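Local coordinates for uncharacterized protein (Bacteroides ovatus, PDB 4DQA), which is of unknown function but probably binds carbohydrate through a concanavalin A-like lectin domain that follows an N-terminal BT_3987-like domain, at residues A[160-173]-A[279-293]. Residues are numbered along the deposited sequence; the frame is centred on the assembly and turned at random.
Sequences FSSFTYEALINVDY and FHGKMSEVRVWSVAR
Thr-164 pairs with Trp-289 and Asn-170 with Lys-282 in an antiparallel ladder that joins strands 163-171 and 282-289, neighbours in a sheet of the concanavalin A-like domain. A beta bulge lets such a ladder absorb an extra residue, and here the register slips by one between Glu-166 and Leu-168. On its other side, strand 282-289 makes a G1 bulge, Glu-285 and Val-286 both facing Tyr-316. Strand 223-231 flanks 163-171, while 312-316 flanks 282-289.

On the face carrying Glu-166, a buried charge network spans the strands. Glu-166 CG sits between its backbone N and carbonyl carbon (chi1 61°), and from there the extended chain carries OE2 to two side-chain donors, with a water as a third. Trp-289 NE1 bonds OE2 from its anti side at 2.8 Å, and Arg-287 NH1 makes a salt bridge to the same oxygen at 2.9 Å, its hydrogen bond weak, with carboxylate and guanidinium planes nearly perpendicular (86°). Arg-287 NH2 turns to Glu-285 OE1, which also receives Tyr-315 OH; these bonds should fix the guanidinium's rotation. Trp-289 CH2 lies 3.5 Å above the guanidinium plane of Arg-293, over its centre.

The other face is largely apolar: Phe-279 CZ lies 4.0 Å from both Ile-169 CB and Val-171 CG2. Beyond the ladder, Tyr-173 and His-280 form an offset stack. At the opposite end, Thr-164 OG1 donates to a lone pair of Val-291 O at 2.7 Å and accepts Arg-293 N at 2.9 Å.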
ATOM      1  N   PHE A 160     -21.709 -12.196   2.140  1.00 24.14           N
ATOM      2  CA  PHE A 160     -21.201 -10.980   1.570  1.00 22.22           C
ATOM      3  C   PHE A 160     -22.314 -10.353   0.748  1.00 28.22           C
ATOM      4  O   PHE A 160     -22.818 -10.960  -0.198  1.00 24.95           O
ATOM      5  CB  PHE A 160     -20.001 -11.276   0.680  1.00 21.60           C
ATOM      6  CG  PHE A 160     -18.750 -11.700   1.427  1.00 20.80           C
ATOM      7  CD1 PHE A 160     -18.277 -10.985   2.513  1.00 24.44           C
ATOM      8  CD2 PHE A 160     -18.034 -12.814   1.012  1.00 22.96           C
ATOM      9  CE1 PHE A 160     -17.111 -11.374   3.179  1.00 22.45           C
ATOM     10  CE2 PHE A 160     -16.880 -13.208   1.684  1.00 21.45           C
ATOM     11  CZ  PHE A 160     -16.415 -12.485   2.762  1.00 21.13           C
ATOM     12  N   SER A 161     -22.713  -9.142   1.112  1.00 25.89           N
ATOM     13  CA  SER A 161     -23.643  -8.398   0.290  1.00 26.26           C
ATOM     14  C   SER A 161     -22.821  -7.557  -0.645  1.00 27.91           C
ATOM     15  O   SER A 161     -22.670  -7.893  -1.815  1.00 31.23           O
ATOM     16  CB  SER A 161     -24.620  -7.577   1.143  1.00 25.91           C
ATOM     17  OG  SER A 161     -23.930  -6.802   2.101  1.00 29.25           O
ATOM     18  N   SER A 162     -22.229  -6.489  -0.133  1.00 24.01           N
ATOM     19  CA  SER A 162     -21.202  -5.788  -0.891  1.00 22.45           C
ATOM     20  C   SER A 162     -19.858  -6.441  -0.596  1.00 21.87           C
ATOM     21  O   SER A 162     -19.609  -6.902   0.520  1.00 23.37           O
ATOM     22  CB  SER A 162     -21.159  -4.322  -0.520  1.00 19.49           C
ATOM     23  OG  SER A 162     -22.417  -3.730  -0.830  1.00 24.18           O
ATOM     24  N   PHE A 163     -18.998  -6.528  -1.599  1.00 18.57           N
ATOM     25  CA  PHE A 163     -17.716  -7.175  -1.375  1.00 18.69           C
ATOM     26  C   PHE A 163     -16.709  -6.783  -2.434  1.00 16.07           C
ATOM     27  O   PHE A 163     -17.046  -6.165  -3.451  1.00 18.00           O
ATOM     28  CB  PHE A 163     -17.887  -8.695  -1.357  1.00 19.39           C
ATOM     29  CG  PHE A 163     -18.156  -9.272  -2.706  1.00 20.09           C
ATOM     30  CD1 PHE A 163     -19.441  -9.293  -3.203  1.00 22.50           C
ATOM     31  CD2 PHE A 163     -17.119  -9.744  -3.494  1.00 21.15           C
ATOM     32  CE1 PHE A 163     -19.714  -9.792  -4.468  1.00 24.81           C
ATOM     33  CE2 PHE A 163     -17.386 -10.253  -4.770  1.00 23.93           C
ATOM     34  CZ  PHE A 163     -18.686 -10.261  -5.245  1.00 22.33           C
ATOM     35  N   THR A 164     -15.468  -7.160  -2.149  1.00 15.53           N
ATOM     36  CA  THR A 164     -14.333  -6.961  -3.052  1.00 15.51           C
ATOM     37  C   THR A 164     -13.422  -8.159  -2.990  1.00 14.89           C
ATOM     38  O   THR A 164     -13.103  -8.661  -1.904  1.00 15.57           O
ATOM     39  CB  THR A 164     -13.515  -5.725  -2.641  1.00 14.62           C
ATOM     40  OG1 THR A 164     -14.358  -4.579  -2.620  1.00 18.36           O
ATOM     41  CG2 THR A 164     -12.369  -5.474  -3.613  1.00 16.69           C
ATOM     42  N   TYR A 165     -12.988  -8.616  -4.161  1.00 15.18           N
ATOM     43  CA  TYR A 165     -11.844  -9.517  -4.271  1.00 13.86           C
ATOM     44  C   TYR A 165     -10.752  -8.691  -4.919  1.00 14.31           C
ATOM     45  O   TYR A 165     -11.024  -7.996  -5.897  1.00 15.67           O
ATOM     46  CB  TYR A 165     -12.093 -10.672  -5.242  1.00 14.36           C
ATOM     47  CG  TYR A 165     -13.154 -11.702  -4.914  1.00 14.34           C
ATOM     48  CD1 TYR A 165     -13.758 -11.783  -3.667  1.00 15.89           C
ATOM     49  CD2 TYR A 165     -13.538 -12.633  -5.892  1.00 15.42           C
ATOM     50  CE1 TYR A 165     -14.710 -12.757  -3.391  1.00 16.68           C
ATOM     51  CE2 TYR A 165     -14.495 -13.604  -5.629  1.00 14.86           C
ATOM     52  CZ  TYR A 165     -15.069 -13.676  -4.379  1.00 16.13           C
ATOM     53  OH  TYR A 165     -16.023 -14.639  -4.101  1.00 17.80           O
ATOM     54  N   GLU A 166      -9.522  -8.795  -4.448  1.00 15.01           N
ATOM     55  CA  GLU A 166      -8.414  -8.138  -5.155  1.00 12.66           C
ATOM     56  C   GLU A 166      -7.123  -8.902  -4.967  1.00 12.46           C
ATOM     57  O   GLU A 166      -6.957  -9.642  -4.000  1.00 12.11           O
ATOM     58  CB  GLU A 166      -8.218  -6.671  -4.788  1.00 15.16           C
ATOM     59  CG  GLU A 166      -7.911  -6.445  -3.337  1.00 16.17           C
ATOM     60  CD  GLU A 166      -7.611  -4.991  -2.993  1.00 16.99           C
ATOM     61  OE1 GLU A 166      -7.101  -4.267  -3.865  1.00 15.23           O
ATOM     62  OE2 GLU A 166      -7.837  -4.579  -1.822  1.00 15.70           O
ATOM     63  N   ALA A 167      -6.226  -8.751  -5.928  1.00 12.99           N
ATOM     64  CA  ALA A 167      -4.902  -9.378  -5.864  1.00 11.51           C
ATOM     65  C   ALA A 167      -3.979  -8.741  -6.869  1.00 11.42           C
ATOM     66  O   ALA A 167      -4.416  -8.231  -7.916  1.00 12.51           O
ATOM     67  CB  ALA A 167      -4.995 -10.842  -6.173  1.00 12.89           C
ATOM     68  N   LEU A 168      -2.684  -8.820  -6.586  1.00 10.70           N
ATOM     69  CA  LEU A 168      -1.647  -8.649  -7.608  1.00 11.03           C
ATOM     70  C   LEU A 168      -1.362 -10.038  -8.166  1.00 10.95           C
ATOM     71  O   LEU A 168      -1.139 -10.999  -7.405  1.00 11.56           O
ATOM     72  CB  LEU A 168      -0.359  -8.072  -7.024  1.00 11.73           C
ATOM     73  CG  LEU A 168      -0.471  -6.647  -6.519  1.00 12.09           C
ATOM     74  CD1 LEU A 168       0.663  -6.320  -5.529  1.00 13.37           C
ATOM     75  CD2 LEU A 168      -0.501  -5.636  -7.656  1.00 14.44           C
ATOM     76  N   ILE A 169      -1.361 -10.151  -9.495  1.00 11.32           N
ATOM     77  CA  ILE A 169      -1.115 -11.427 -10.166  1.00 10.49           C
ATOM     78  C   ILE A 169      -0.106 -11.267 -11.284  1.00  9.59           C
ATOM     79  O   ILE A 169       0.059 -10.216 -11.884  1.00 11.53           O
ATOM     80  CB  ILE A 169      -2.411 -12.061 -10.749  1.00 11.05           C
ATOM     81  CG1 ILE A 169      -2.968 -11.208 -11.888  1.00 13.72           C
ATOM     82  CG2 ILE A 169      -3.423 -12.262  -9.633  1.00 12.60           C
ATOM     83  CD1 ILE A 169      -4.108 -11.896 -12.622  1.00 15.71           C
ATOM     84  N   ASN A 170       0.582 -12.374 -11.546  1.00 10.28           N
ATOM     85  CA  ASN A 170       1.547 -12.473 -12.627  1.00 11.75           C
ATOM     86  C   ASN A 170       1.444 -13.876 -13.176  1.00 11.94           C
ATOM     87  O   ASN A 170       1.793 -14.848 -12.508  1.00 12.59           O
ATOM     88  CB  ASN A 170       2.955 -12.186 -12.112  1.00 12.45           C
ATOM     89  CG  ASN A 170       3.973 -12.107 -13.221  1.00 15.22           C
ATOM     90  OD1 ASN A 170       3.914 -12.872 -14.173  1.00 14.33           O
ATOM     91  ND2 ASN A 170       4.889 -11.148 -13.126  1.00 17.30           N
ATOM     92  N   VAL A 171       0.921 -13.986 -14.390  1.00 11.63           N
ATOM     93  CA  VAL A 171       0.601 -15.280 -14.972  1.00 11.24           C
ATOM     94  C   VAL A 171       1.791 -15.875 -15.724  1.00 12.93           C
ATOM     95  O   VAL A 171       2.381 -15.218 -16.594  1.00 13.37           O
ATOM     96  CB  VAL A 171      -0.570 -15.121 -15.962  1.00 13.12           C
ATOM     97  CG1 VAL A 171      -0.958 -16.456 -16.552  1.00 14.06           C
ATOM     98  CG2 VAL A 171      -1.764 -14.505 -15.275  1.00 15.34           C
ATOM     99  N   ASP A 172       2.124 -17.130 -15.407  1.00 11.83           N
ATOM    100  CA  ASP A 172       3.164 -17.836 -16.134  1.00 13.48           C
ATOM    101  C   ASP A 172       2.671 -18.306 -17.505  1.00 14.13           C
ATOM    102  O   ASP A 172       3.374 -18.174 -18.528  1.00 14.66           O
ATOM    103  CB  ASP A 172       3.679 -19.036 -15.335  1.00 12.78           C
ATOM    104  CG  ASP A 172       4.582 -18.639 -14.170  1.00 16.55           C
ATOM    105  OD1 ASP A 172       5.257 -17.597 -14.244  1.00 18.88           O
ATOM    106  OD2 ASP A 172       4.642 -19.409 -13.195  1.00 19.35           O
ATOM    107  N   TYR A 173       1.483 -18.901 -17.508  1.00 11.78           N
ATOM    108  CA  TYR A 173       0.807 -19.308 -18.727  1.00 12.34           C
ATOM    109  C   TYR A 173      -0.671 -19.499 -18.458  1.00 12.40           C
ATOM    110  O   TYR A 173      -1.097 -19.724 -17.323  1.00 12.27           O
ATOM    111  CB  TYR A 173       1.401 -20.594 -19.302  1.00 12.83           C
ATOM    112  CG  TYR A 173       1.318 -21.849 -18.467  1.00 14.57           C
ATOM    113  CD1 TYR A 173       2.308 -22.159 -17.558  1.00 16.09           C
ATOM    114  CD2 TYR A 173       0.297 -22.774 -18.674  1.00 15.44           C
ATOM    115  CE1 TYR A 173       2.270 -23.356 -16.846  1.00 15.91           C
ATOM    116  CE2 TYR A 173       0.256 -23.978 -17.977  1.00 16.81           C
ATOM    117  CZ  TYR A 173       1.236 -24.254 -17.067  1.00 17.29           C
ATOM    118  OH  TYR A 173       1.173 -25.492 -16.428  1.00 18.44           O
ATOM    119  N   PHE A 279      -4.337 -22.063 -11.240  1.00 12.42           N
ATOM    120  CA  PHE A 279      -3.572 -20.932 -11.687  1.00 12.01           C
ATOM    121  C   PHE A 279      -2.118 -21.304 -11.773  1.00 11.52           C
ATOM    122  O   PHE A 279      -1.595 -22.000 -10.902  1.00 13.42           O
ATOM    123  CB  PHE A 279      -3.745 -19.841 -10.643  1.00 12.39           C
ATOM    124  CG  PHE A 279      -3.164 -18.502 -11.016  1.00 12.50           C
ATOM    125  CD1 PHE A 279      -3.881 -17.641 -11.807  1.00 15.81           C
ATOM    126  CD2 PHE A 279      -1.981 -18.057 -10.470  1.00 12.28           C
ATOM    127  CE1 PHE A 279      -3.363 -16.390 -12.141  1.00 16.60           C
ATOM    128  CE2 PHE A 279      -1.470 -16.798 -10.786  1.00 13.67           C
ATOM    129  CZ  PHE A 279      -2.164 -15.974 -11.611  1.00 13.75           C
ATOM    130  N   HIS A 280      -1.436 -20.823 -12.824  1.00 12.12           N
ATOM    131  CA  HIS A 280       0.001 -20.991 -12.941  1.00 10.67           C
ATOM    132  C   HIS A 280       0.653 -19.637 -13.001  1.00 10.41           C
ATOM    133  O   HIS A 280       0.567 -18.933 -14.017  1.00 12.15           O
ATOM    134  CB  HIS A 280       0.341 -21.782 -14.192  1.00 13.20           C
ATOM    135  CG  HIS A 280      -0.118 -23.199 -14.110  1.00 14.84           C
ATOM    136  ND1 HIS A 280      -1.362 -23.607 -14.521  1.00 20.73           N
ATOM    137  CD2 HIS A 280       0.490 -24.291 -13.589  1.00 19.12           C
ATOM    138  CE1 HIS A 280      -1.489 -24.907 -14.300  1.00 17.14           C
ATOM    139  NE2 HIS A 280      -0.392 -25.339 -13.716  1.00 23.40           N
ATOM    140  N   GLY A 281       1.286 -19.236 -11.895  1.00 11.33           N
ATOM    141  CA  GLY A 281       1.872 -17.904 -11.786  1.00 11.15           C
ATOM    142  C   GLY A 281       2.099 -17.540 -10.347  1.00 12.03           C
ATOM    143  O   GLY A 281       2.198 -18.416  -9.492  1.00 14.31           O
ATOM    144  N   LYS A 282       2.223 -16.253 -10.091  1.00 10.59           N
ATOM    145  CA  LYS A 282       2.438 -15.745  -8.752  1.00 10.86           C
ATOM    146  C   LYS A 282       1.315 -14.815  -8.336  1.00 11.23           C
ATOM    147  O   LYS A 282       0.698 -14.147  -9.179  1.00 12.29           O
ATOM    148  CB  LYS A 282       3.764 -15.003  -8.667  1.00 12.66           C
ATOM    149  CG  LYS A 282       4.980 -15.861  -8.946  1.00 16.29           C
ATOM    150  CD  LYS A 282       6.230 -14.983  -8.912  1.00 20.61           C
ATOM    151  CE  LYS A 282       7.498 -15.712  -9.234  1.00 29.33           C
ATOM    152  NZ  LYS A 282       7.524 -16.073 -10.686  1.00 24.02           N
HETATM  153  N   MSE A 283       1.066 -14.743  -7.033  1.00 10.62           N
HETATM  154  CA  MSE A 283       0.121 -13.794  -6.482  1.00 10.11           C
HETATM  155  C   MSE A 283       0.757 -13.078  -5.306  1.00 12.08           C
HETATM  156  O   MSE A 283       1.637 -13.601  -4.631  1.00 11.54           O
HETATM  157  CB  MSE A 283      -1.175 -14.442  -5.987  1.00 10.54           C
HETATM  158  CG  MSE A 283      -1.879 -15.248  -7.061  1.00 10.75           C
HETATM  159 SE   MSE A 283      -3.713 -15.595  -6.498  0.75 16.01          SE
HETATM  160  CE  MSE A 283      -4.054 -17.187  -7.551  1.00 13.31           C
ATOM    161  N   SER A 284       0.238 -11.896  -5.056  1.00 10.74           N
ATOM    162  CA  SER A 284       0.665 -11.057  -3.941  1.00 11.67           C
ATOM    163  C   SER A 284      -0.516 -10.221  -3.509  1.00 10.82           C
ATOM    164  O   SER A 284      -1.378  -9.869  -4.309  1.00 12.30           O
ATOM    165  CB  SER A 284       1.814 -10.183  -4.405  1.00 10.78           C
ATOM    166  OG  SER A 284       2.175  -9.177  -3.458  1.00 12.78           O
ATOM    167  N   GLU A 285      -0.573  -9.864  -2.231  1.00 11.46           N
ATOM    168  CA  GLU A 285      -1.579  -8.902  -1.754  1.00 11.42           C
ATOM    169  C   GLU A 285      -2.997  -9.331  -2.116  1.00 11.33           C
ATOM    170  O   GLU A 285      -3.807  -8.551  -2.650  1.00 12.26           O
ATOM    171  CB  GLU A 285      -1.292  -7.492  -2.264  1.00 11.99           C
ATOM    172  CG  GLU A 285      -0.003  -6.921  -1.780  1.00 11.14           C
ATOM    173  CD  GLU A 285       0.007  -6.733  -0.274  1.00 12.27           C
ATOM    174  OE1 GLU A 285      -0.903  -6.047   0.242  1.00 12.09           O
ATOM    175  OE2 GLU A 285       0.891  -7.310   0.408  1.00 13.73           O
ATOM    176  N   VAL A 286      -3.289 -10.573  -1.779  1.00 10.13           N
ATOM    177  CA  VAL A 286      -4.607 -11.172  -2.024  1.00 11.73           C
ATOM    178  C   VAL A 286      -5.558 -10.811  -0.897  1.00 12.18           C
ATOM    179  O   VAL A 286      -5.243 -11.040   0.273  1.00 12.54           O
ATOM    180  CB  VAL A 286      -4.478 -12.696  -2.093  1.00 11.22           C
ATOM    181  CG1 VAL A 286      -5.829 -13.365  -2.254  1.00 13.06           C
ATOM    182  CG2 VAL A 286      -3.533 -13.119  -3.208  1.00 12.17           C
ATOM    183  N   ARG A 287      -6.694 -10.204  -1.231  1.00 11.69           N
ATOM    184  CA  ARG A 287      -7.631  -9.724  -0.211  1.00 12.09           C
ATOM    185  C   ARG A 287      -9.063  -9.989  -0.553  1.00 14.42           C
ATOM    186  O   ARG A 287      -9.455  -9.934  -1.712  1.00 13.64           O
ATOM    187  CB  ARG A 287      -7.475  -8.219   0.013  1.00 14.10           C
ATOM    188  CG  ARG A 287      -6.028  -7.761   0.156  1.00 14.37           C
ATOM    189  CD  ARG A 287      -5.959  -6.241   0.301  1.00 14.61           C
ATOM    190  NE  ARG A 287      -4.574  -5.791   0.145  1.00 13.87           N
ATOM    191  CZ  ARG A 287      -4.204  -4.686  -0.468  1.00 14.93           C
ATOM    192  NH1 ARG A 287      -5.106  -3.861  -0.985  1.00 14.50           N
ATOM    193  NH2 ARG A 287      -2.919  -4.383  -0.553  1.00 15.17           N
ATOM    194  N   VAL A 288      -9.871 -10.183   0.485  1.00 13.17           N
ATOM    195  CA  VAL A 288     -11.324 -10.176   0.343  1.00 14.20           C
ATOM    196  C   VAL A 288     -11.850  -9.171   1.349  1.00 14.07           C
ATOM    197  O   VAL A 288     -11.436  -9.189   2.511  1.00 14.45           O
ATOM    198  CB  VAL A 288     -11.953 -11.523   0.656  1.00 12.62           C
ATOM    199  CG1 VAL A 288     -13.482 -11.426   0.556  1.00 15.02           C
ATOM    200  CG2 VAL A 288     -11.462 -12.591  -0.301  1.00 14.64           C
ATOM    201  N   TRP A 289     -12.745  -8.295   0.901  1.00 14.41           N
ATOM    202  CA  TRP A 289     -13.365  -7.306   1.773  1.00 14.54           C
ATOM    203  C   TRP A 289     -14.859  -7.526   1.793  1.00 16.68           C
ATOM    204  O   TRP A 289     -15.454  -7.932   0.792  1.00 16.87           O
ATOM    205  CB  TRP A 289     -13.140  -5.886   1.238  1.00 15.91           C
ATOM    206  CG  TRP A 289     -11.735  -5.449   1.065  1.00 14.30           C
ATOM    207  CD1 TRP A 289     -10.895  -5.761   0.028  1.00 16.70           C
ATOM    208  CD2 TRP A 289     -11.002  -4.552   1.919  1.00 13.62           C
ATOM    209  NE1 TRP A 289      -9.682  -5.136   0.200  1.00 15.20           N
ATOM    210  CE2 TRP A 289      -9.733  -4.378   1.347  1.00 13.08           C
ATOM    211  CE3 TRP A 289     -11.295  -3.893   3.124  1.00 16.83           C
ATOM    212  CZ2 TRP A 289      -8.750  -3.575   1.928  1.00 14.46           C
ATOM    213  CZ3 TRP A 289     -10.313  -3.095   3.703  1.00 16.39           C
ATOM    214  CH2 TRP A 289      -9.059  -2.947   3.104  1.00 13.98           C
ATOM    215  N   SER A 290     -15.483  -7.173   2.918  1.00 16.76           N
ATOM    216  CA  SER A 290     -16.935  -7.191   3.039  1.00 20.45           C
ATOM    217  C   SER A 290     -17.586  -5.830   2.718  1.00 20.41           C
ATOM    218  O   SER A 290     -18.693  -5.518   3.193  1.00 22.26           O
ATOM    219  CB  SER A 290     -17.309  -7.628   4.453  1.00 20.27           C
ATOM    220  OG  SER A 290     -16.741  -6.746   5.404  1.00 22.47           O
ATOM    221  N   VAL A 291     -16.884  -5.022   1.923  1.00 19.48           N
ATOM    222  CA  VAL A 291     -17.405  -3.792   1.353  1.00 19.34           C
ATOM    223  C   VAL A 291     -16.968  -3.704  -0.097  1.00 18.90           C
ATOM    224  O   VAL A 291     -16.037  -4.426  -0.508  1.00 17.88           O
ATOM    225  CB  VAL A 291     -16.856  -2.556   2.090  1.00 24.15           C
ATOM    226  CG1 VAL A 291     -17.287  -2.600   3.543  1.00 24.85           C
ATOM    227  CG2 VAL A 291     -15.329  -2.457   1.971  1.00 24.21           C
ATOM    228  N   ALA A 292     -17.633  -2.847  -0.867  1.00 22.20           N
ATOM    229  CA  ALA A 292     -17.182  -2.532  -2.211  1.00 21.89           C
ATOM    230  C   ALA A 292     -16.139  -1.425  -2.087  1.00 21.25           C
ATOM    231  O   ALA A 292     -16.465  -0.283  -1.749  1.00 22.97           O
ATOM    232  CB  ALA A 292     -18.352  -2.070  -3.097  1.00 22.99           C
ATOM    233  N   ARG A 293     -14.877  -1.751  -2.343  1.00 18.94           N
ATOM    234  CA  ARG A 293     -13.849  -0.746  -2.271  1.00 16.62           C
ATOM    235  C   ARG A 293     -14.003   0.211  -3.446  1.00 19.49           C
ATOM    236  O   ARG A 293     -14.296  -0.209  -4.572  1.00 23.52           O
ATOM    237  CB  ARG A 293     -12.470  -1.415  -2.296  1.00 17.60           C
ATOM    238  CG  ARG A 293     -12.189  -2.294  -1.087  1.00 16.86           C
ATOM    239  CD  ARG A 293     -11.864  -1.468   0.140  1.00 17.14           C
ATOM    240  NE  ARG A 293     -10.467  -1.081   0.111  1.00 16.62           N
ATOM    241  CZ  ARG A 293      -9.888  -0.308   1.021  1.00 17.66           C
ATOM    242  NH1 ARG A 293     -10.601   0.219   2.002  1.00 20.45           N
ATOM    243  NH2 ARG A 293      -8.595  -0.048   0.923  1.00 19.77           N
TER
HETATM  244  O   HOH W   1      -5.923  -1.867  -3.193  1.00 15.45           O
HETATM  245  O   HOH W   2      -8.106  -1.850  -1.415  1.00 16.99           O
HETATM  246  O   HOH W   3       4.691 -15.514 -12.483  1.00 24.53           O
HETATM  247  O   HOH W   4       5.974 -18.519 -10.990  1.00 21.77           O
HETATM  248  O   HOH W   5      -2.735 -20.159 -15.220  1.00 22.60           O